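Local coordinates for protein hydrogenase maturation factor (PDB 3VTH) that probably transfers a carbamoyl group from carbamoyl phosphate, at the cost of ATP, to the C-terminal cysteine of HypE during [NiFe]-hydrogenase maturation, at residues K216-K221 and A352-L357. Sequence-based numbering, arbitrary orientation.
Sequences KIVAIK and ADVFLL
Ala219 sits at the tight centre of this pairing: its CB lies 3.5 Å from CD1 of Phe355, approaching the ring obliquely, and 3.6 Å from CB of Ala352, which itself rests over one face of that ring, toward its rim. Leu348 closes over the same side. On the other face of the sheet Val218 and Val354 run side by side, CG1 to CG2 at 3.5 Å, against Ala211 of helix 204-213, whereas further along the spacing relaxes, with CG2 of Ile220 4.4 Å from CD2 of Leu356. The strands are parallel neighbours inside the mixed sheet of the YrdC-like domain, flanked by 226-229 and 193-196. Ala219 bonds through its N to Val354 O and through its O to Leu356 N, and Lys221 N carries the pairing on to Leu356 O.

Toward the partly exposed end the regular strand pairing gives way to bonds from both the side chain and the backbone of Asp353. Asp353 OD2 takes Ile217 N on its anti lone pair, 2.9 Å and nearly straight at 176°, while Asp353 N returns a 2.8 Å bond to Ile217 O. With CG anti to its carbonyl carbon (chi1 -62°), the carboxylate reaches back beside Lys216 CB, and OD1 is salt-bridged to Arg244. Were an alanine here instead, Ile217 N would probably lose its acceptor and Arg244 its carboxylate partner. Lys216 merely crosses the aspartate at about a right angle, its NZ 5.4 Å from Asp353 OD1.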
ATOM      1  N   LYS A 216     -24.955 -11.556  11.880  1.00 37.35           N
ATOM      2  CA  LYS A 216     -24.861 -11.970  10.489  1.00 36.85           C
ATOM      3  C   LYS A 216     -23.718 -11.268   9.734  1.00 35.31           C
ATOM      4  O   LYS A 216     -23.128 -10.296  10.230  1.00 34.60           O
ATOM      5  CB  LYS A 216     -26.207 -11.743   9.779  1.00 37.33           C
ATOM      6  CG  LYS A 216     -27.320 -12.682  10.266  1.00 40.45           C
ATOM      7  CD  LYS A 216     -28.643 -12.390   9.577  1.00 43.37           C
ATOM      8  CE  LYS A 216     -29.812 -13.015  10.323  1.00 46.41           C
ATOM      9  NZ  LYS A 216     -29.718 -14.495  10.344  1.00 50.19           N
ATOM     10  N   ILE A 217     -23.404 -11.791   8.546  1.00 34.33           N
ATOM     11  CA  ILE A 217     -22.373 -11.238   7.690  1.00 32.83           C
ATOM     12  C   ILE A 217     -23.044 -10.361   6.643  1.00 32.15           C
ATOM     13  O   ILE A 217     -23.949 -10.814   5.933  1.00 32.11           O
ATOM     14  CB  ILE A 217     -21.545 -12.342   6.985  1.00 32.79           C
ATOM     15  CG1 ILE A 217     -20.728 -13.143   8.003  1.00 33.29           C
ATOM     16  CG2 ILE A 217     -20.608 -11.716   5.950  1.00 30.78           C
ATOM     17  CD1 ILE A 217     -20.472 -14.569   7.610  1.00 34.24           C
ATOM     18  N   VAL A 218     -22.606  -9.109   6.563  1.00 31.08           N
ATOM     19  CA  VAL A 218     -23.120  -8.187   5.566  1.00 30.89           C
ATOM     20  C   VAL A 218     -22.059  -7.901   4.499  1.00 29.99           C
ATOM     21  O   VAL A 218     -20.899  -7.638   4.824  1.00 29.63           O
ATOM     22  CB  VAL A 218     -23.647  -6.872   6.222  1.00 31.29           C
ATOM     23  CG1 VAL A 218     -24.681  -7.183   7.310  1.00 32.80           C
ATOM     24  CG2 VAL A 218     -22.521  -6.082   6.846  1.00 33.39           C
ATOM     25  N   ALA A 219     -22.450  -7.974   3.230  1.00 29.32           N
ATOM     26  CA  ALA A 219     -21.574  -7.553   2.143  1.00 28.84           C
ATOM     27  C   ALA A 219     -21.953  -6.134   1.768  1.00 28.59           C
ATOM     28  O   ALA A 219     -23.101  -5.867   1.384  1.00 29.77           O
ATOM     29  CB  ALA A 219     -21.683  -8.497   0.938  1.00 28.70           C
ATOM     30  N   ILE A 220     -20.994  -5.220   1.914  1.00 27.02           N
ATOM     31  CA  ILE A 220     -21.262  -3.798   1.766  1.00 26.68           C
ATOM     32  C   ILE A 220     -20.504  -3.279   0.562  1.00 25.91           C
ATOM     33  O   ILE A 220     -19.282  -3.419   0.498  1.00 24.94           O
ATOM     34  CB  ILE A 220     -20.807  -3.016   3.034  1.00 26.66           C
ATOM     35  CG1 ILE A 220     -21.599  -3.489   4.268  1.00 28.13           C
ATOM     36  CG2 ILE A 220     -20.960  -1.527   2.845  1.00 26.00           C
ATOM     37  CD1 ILE A 220     -21.088  -2.916   5.593  1.00 31.69           C
ATOM     38  N   LYS A 221     -21.218  -2.680  -0.389  1.00 26.65           N
ATOM     39  CA  LYS A 221     -20.535  -2.036  -1.516  1.00 26.39           C
ATOM     40  C   LYS A 221     -19.955  -0.710  -1.043  1.00 26.71           C
ATOM     41  O   LYS A 221     -20.689   0.185  -0.631  1.00 26.32           O
ATOM     42  CB  LYS A 221     -21.464  -1.832  -2.720  1.00 26.75           C
ATOM     43  CG  LYS A 221     -20.731  -1.326  -3.972  1.00 25.77           C
ATOM     44  CD  LYS A 221     -21.664  -1.258  -5.170  1.00 27.09           C
ATOM     45  CE  LYS A 221     -21.025  -0.490  -6.340  1.00 27.97           C
ATOM     46  NZ  LYS A 221     -21.946  -0.504  -7.519  1.00 30.03           N
ATOM     47  N   ALA A 352     -21.920 -14.054   2.460  1.00 34.77           N
ATOM     48  CA  ALA A 352     -22.720 -13.009   3.068  1.00 33.99           C
ATOM     49  C   ALA A 352     -24.156 -13.464   3.288  1.00 35.15           C
ATOM     50  O   ALA A 352     -24.706 -14.241   2.500  1.00 35.75           O
ATOM     51  CB  ALA A 352     -22.691 -11.747   2.203  1.00 32.45           C
ATOM     52  N   ASP A 353     -24.759 -12.976   4.368  1.00 35.17           N
ATOM     53  CA  ASP A 353     -26.176 -13.206   4.629  1.00 36.36           C
ATOM     54  C   ASP A 353     -27.076 -12.158   3.958  1.00 35.76           C
ATOM     55  O   ASP A 353     -28.163 -12.483   3.471  1.00 35.45           O
ATOM     56  CB  ASP A 353     -26.417 -13.240   6.136  1.00 37.05           C
ATOM     57  CG  ASP A 353     -25.672 -14.383   6.802  1.00 38.27           C
ATOM     58  OD1 ASP A 353     -26.038 -15.537   6.528  1.00 40.45           O
ATOM     59  OD2 ASP A 353     -24.715 -14.140   7.572  1.00 37.61           O
ATOM     60  N   VAL A 354     -26.623 -10.906   3.940  1.00 34.40           N
ATOM     61  CA  VAL A 354     -27.379  -9.806   3.313  1.00 34.73           C
ATOM     62  C   VAL A 354     -26.414  -8.853   2.616  1.00 33.45           C
ATOM     63  O   VAL A 354     -25.216  -8.872   2.898  1.00 33.12           O
ATOM     64  CB  VAL A 354     -28.248  -9.027   4.341  1.00 34.93           C
ATOM     65  CG1 VAL A 354     -29.227  -9.979   5.089  1.00 37.87           C
ATOM     66  CG2 VAL A 354     -27.358  -8.292   5.332  1.00 35.52           C
ATOM     67  N   PHE A 355     -26.935  -8.029   1.708  1.00 32.85           N
ATOM     68  CA  PHE A 355     -26.098  -7.168   0.879  1.00 32.06           C
ATOM     69  C   PHE A 355     -26.578  -5.726   0.920  1.00 31.51           C
ATOM     70  O   PHE A 355     -27.787  -5.471   0.879  1.00 31.77           O
ATOM     71  CB  PHE A 355     -26.134  -7.636  -0.585  1.00 32.25           C
ATOM     72  CG  PHE A 355     -25.524  -8.989  -0.811  1.00 32.79           C
ATOM     73  CD1 PHE A 355     -24.262  -9.105  -1.394  1.00 32.50           C
ATOM     74  CD2 PHE A 355     -26.229 -10.156  -0.472  1.00 34.22           C
ATOM     75  CE1 PHE A 355     -23.684 -10.376  -1.614  1.00 33.30           C
ATOM     76  CE2 PHE A 355     -25.675 -11.411  -0.689  1.00 32.74           C
ATOM     77  CZ  PHE A 355     -24.405 -11.526  -1.257  1.00 33.69           C
ATOM     78  N   LEU A 356     -25.622  -4.795   0.991  1.00 30.11           N
ATOM     79  CA  LEU A 356     -25.913  -3.389   0.770  1.00 29.49           C
ATOM     80  C   LEU A 356     -25.263  -2.967  -0.542  1.00 28.84           C
ATOM     81  O   LEU A 356     -24.053  -2.674  -0.602  1.00 27.94           O
ATOM     82  CB  LEU A 356     -25.437  -2.498   1.929  1.00 29.36           C
ATOM     83  CG  LEU A 356     -25.874  -1.026   1.832  1.00 28.46           C
ATOM     84  CD1 LEU A 356     -27.386  -0.873   2.044  1.00 28.90           C
ATOM     85  CD2 LEU A 356     -25.097  -0.134   2.813  1.00 29.29           C
ATOM     86  N   LEU A 357     -26.088  -2.957  -1.583  1.00 28.63           N
ATOM     87  CA  LEU A 357     -25.685  -2.598  -2.936  1.00 28.57           C
ATOM     88  C   LEU A 357     -25.841  -1.089  -3.179  1.00 27.95           C
ATOM     89  O   LEU A 357     -26.437  -0.389  -2.369  1.00 27.72           O
ATOM     90  CB  LEU A 357     -26.616  -3.330  -3.902  1.00 29.52           C
ATOM     91  CG  LEU A 357     -26.371  -4.732  -4.470  1.00 32.00           C
ATOM     92  CD1 LEU A 357     -25.447  -5.645  -3.646  1.00 28.49           C
ATOM     93  CD2 LEU A 357     -27.684  -5.402  -4.786  1.00 31.57           C
TER